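Local coordinates for protein sulfoquinovosidase (Escherichia coli, PDB 5AEG) that hydrolyses sulfoquinovosyl diacylglycerides of plant sulfolipids, and simple sulfoquinovosides such as sulfoquinovosyl glycerol, releasing sulfoquinovose for sulfoglycolysis, at residues G101-E106 and L224-A229. Residues are numbered along the deposited sequence; the frame is centred on the assembly and turned at random.
Sequences GRLLLE and LRFECA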
loop_
_atom_site.group_PDB
_atom_site.type_symbol
_atom_site.label_atom_id
_atom_site.label_comp_id
_atom_site.label_asym_id
_atom_site.label_seq_id
_atom_site.Cartn_x
_atom_site.Cartn_y
_atom_site.Cartn_z
ATOM N N GLY A 101 25.112 -12.465 -1.202
ATOM C CA GLY A 101 25.735 -12.058 0.109
ATOM C C GLY A 101 24.777 -11.601 1.215
ATOM O O GLY A 101 25.177 -10.950 2.220
ATOM N N ARG A 102 23.480 -11.880 1.004
ATOM C CA ARG A 102 22.510 -11.648 2.034
ATOM C C ARG A 102 22.638 -12.708 3.093
ATOM O O ARG A 102 22.856 -13.891 2.805
ATOM C CB ARG A 102 21.098 -11.744 1.456
ATOM C CG ARG A 102 20.849 -10.893 0.242
ATOM C CD ARG A 102 19.347 -10.648 -0.009
ATOM N NE ARG A 102 19.176 -9.939 -1.295
ATOM C CZ ARG A 102 19.238 -10.477 -2.521
ATOM N NH1 ARG A 102 19.424 -11.762 -2.671
ATOM N NH2 ARG A 102 19.051 -9.724 -3.629
ATOM N N LEU A 103 22.475 -12.324 4.324
ATOM C CA LEU A 103 22.256 -13.313 5.343
ATOM C C LEU A 103 20.954 -14.085 5.108
ATOM O O LEU A 103 19.894 -13.470 5.022
ATOM C CB LEU A 103 22.323 -12.666 6.666
ATOM C CG LEU A 103 21.958 -13.583 7.839
ATOM C CD1 LEU A 103 23.000 -14.706 7.965
ATOM C CD2 LEU A 103 21.770 -12.877 9.117
ATOM N N LEU A 104 21.010 -15.420 4.945
ATOM C CA LEU A 104 19.813 -16.318 4.821
ATOM C C LEU A 104 19.635 -17.172 6.088
ATOM O O LEU A 104 20.614 -17.885 6.483
ATOM C CB LEU A 104 19.979 -17.204 3.604
ATOM C CG LEU A 104 18.934 -18.242 3.227
ATOM C CD1 LEU A 104 17.632 -17.507 2.943
ATOM C CD2 LEU A 104 19.345 -19.077 2.003
ATOM N N LEU A 105 18.481 -17.032 6.823
ATOM C CA LEU A 105 18.138 -17.916 7.948
ATOM C C LEU A 105 17.016 -18.808 7.520
ATOM O O LEU A 105 15.972 -18.339 7.034
ATOM C CB LEU A 105 17.741 -17.167 9.219
ATOM C CG LEU A 105 18.669 -16.129 9.813
ATOM C CD1 LEU A 105 18.079 -15.683 11.171
ATOM C CD2 LEU A 105 20.079 -16.657 10.004
ATOM N N GLU A 106 17.207 -20.115 7.649
ATOM C CA GLU A 106 16.204 -21.072 7.196
ATOM C C GLU A 106 15.844 -21.964 8.373
ATOM O O GLU A 106 16.662 -22.805 8.802
ATOM C CB GLU A 106 16.733 -21.923 6.046
ATOM C CG GLU A 106 16.895 -21.208 4.731
ATOM C CD GLU A 106 17.771 -22.017 3.783
ATOM O OE1 GLU A 106 18.950 -22.251 4.129
ATOM O OE2 GLU A 106 17.276 -22.436 2.738
ATOM N N LEU A 224 14.099 -16.230 6.358
ATOM C CA LEU A 224 14.330 -14.797 6.549
ATOM C C LEU A 224 15.633 -14.386 5.844
ATOM O O LEU A 224 16.628 -15.100 5.921
ATOM C CB LEU A 224 14.502 -14.474 8.032
ATOM C CG LEU A 224 13.427 -14.937 8.994
ATOM C CD1 LEU A 224 13.666 -16.395 9.436
ATOM C CD2 LEU A 224 13.326 -13.994 10.185
ATOM N N ARG A 225 15.651 -13.221 5.234
ATOM C CA ARG A 225 16.850 -12.718 4.545
ATOM C C ARG A 225 17.135 -11.353 5.061
ATOM O O ARG A 225 16.203 -10.580 5.297
ATOM C CB ARG A 225 16.579 -12.546 3.078
ATOM C CG ARG A 225 16.671 -13.815 2.239
ATOM C CD ARG A 225 15.972 -13.544 0.889
ATOM N NE ARG A 225 15.127 -14.657 0.538
ATOM C CZ ARG A 225 15.604 -15.788 0.063
ATOM N NH1 ARG A 225 16.901 -15.898 -0.170
ATOM N NH2 ARG A 225 14.793 -16.783 -0.184
ATOM N N PHE A 226 18.424 -11.029 5.215
ATOM C CA PHE A 226 18.860 -9.707 5.709
ATOM C C PHE A 226 19.951 -9.152 4.804
ATOM O O PHE A 226 20.783 -9.937 4.192
ATOM C CB PHE A 226 19.433 -9.734 7.106
ATOM C CG PHE A 226 18.576 -10.343 8.153
ATOM C CD1 PHE A 226 18.319 -11.705 8.160
ATOM C CD2 PHE A 226 18.074 -9.567 9.186
ATOM C CE1 PHE A 226 17.584 -12.266 9.152
ATOM C CE2 PHE A 226 17.340 -10.124 10.199
ATOM C CZ PHE A 226 17.085 -11.497 10.174
ATOM N N GLU A 227 19.946 -7.832 4.610
ATOM C CA GLU A 227 21.127 -7.150 4.030
ATOM C C GLU A 227 21.304 -5.896 4.790
ATOM O O GLU A 227 20.329 -5.306 5.261
ATOM C CB GLU A 227 20.995 -6.756 2.604
ATOM C CG GLU A 227 21.345 -7.738 1.579
ATOM C CD GLU A 227 21.281 -7.179 0.167
ATOM O OE1 GLU A 227 20.153 -7.116 -0.391
ATOM O OE2 GLU A 227 22.365 -6.943 -0.434
ATOM N N CYS A 228 22.554 -5.417 4.847
ATOM C CA CYS A 228 22.902 -4.158 5.463
ATOM C C CYS A 228 23.359 -3.168 4.382
ATOM O O CYS A 228 23.583 -3.530 3.219
ATOM C CB CYS A 228 24.058 -4.312 6.456
ATOM S SG CYS A 228 23.779 -5.458 7.802
ATOM N N ALA A 229 23.427 -1.902 4.788
ATOM C CA ALA A 229 23.996 -0.873 3.949
ATOM C C ALA A 229 24.453 0.308 4.770
ATOM O O ALA A 229 24.132 0.444 5.953
ATOM C CB ALA A 229 23.036 -0.498 2.779
HETATM O O HOH W 1 19.487 -6.973 -2.942
#
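Leu103 to Leu105 pair with Leu224 to Phe226 as neighbouring antiparallel strands in the N-terminal galactose mutarotase-like β-sandwich domain of this family 31 glycosidase, away from the active site, and illustrate how two strands distant in sequence keep one face apolar and put the charged groups on the other. At Leu105 and Leu224 the backbone bonds are short and almost straight: Leu105 N gives its hydrogen to Leu224 O (2.8 Å, 171° at the hydrogen), and Leu224 N returns one to Leu105 O. The next hydrogen-bonded pair is less even: Phe226 N reaches Leu103 O well, whereas Leu103 N bonds only weakly to Phe226 O.

On the apolar face, Leu103 lies alongside Phe226, Leu103 CD2 3.8 Å from Phe226 CD1, while the Leu105 side chain crosses that of Phe226 obliquely, Leu105 CD1 lying 4.0 Å from Phe226 CE1. Phe24 of strand 20-24 packs against both Leu103 and Phe226.

The other face, with the non-hydrogen-bonded pair Leu104 and Arg225, is mixed, aliphatic and charged. With CG anti to the backbone N (chi1 179°), the end of Leu104 swings nearer the other strand, bringing CD1 over one face of the Arg225 guanidinium, 3.6 Å from NH1; Asp198 forms a salt bridge with Arg225 NH2. The extended Arg102 runs its CG past Glu227 CG at 3.5 Å, and its NH1 is held by Gln100 and Asp98. Glu227 OE1 meets the Arg102 guanidinium at its edge, near its plane; the salt bridge to Arg102 NE (3.1 Å) is a weak hydrogen bond, bent to 135°. Glu227 OE1 also bonds Tyr194 OH and accepts a hydrogen from a water, 2.6 Å away, that in turn accepts one from Arg102 NH2.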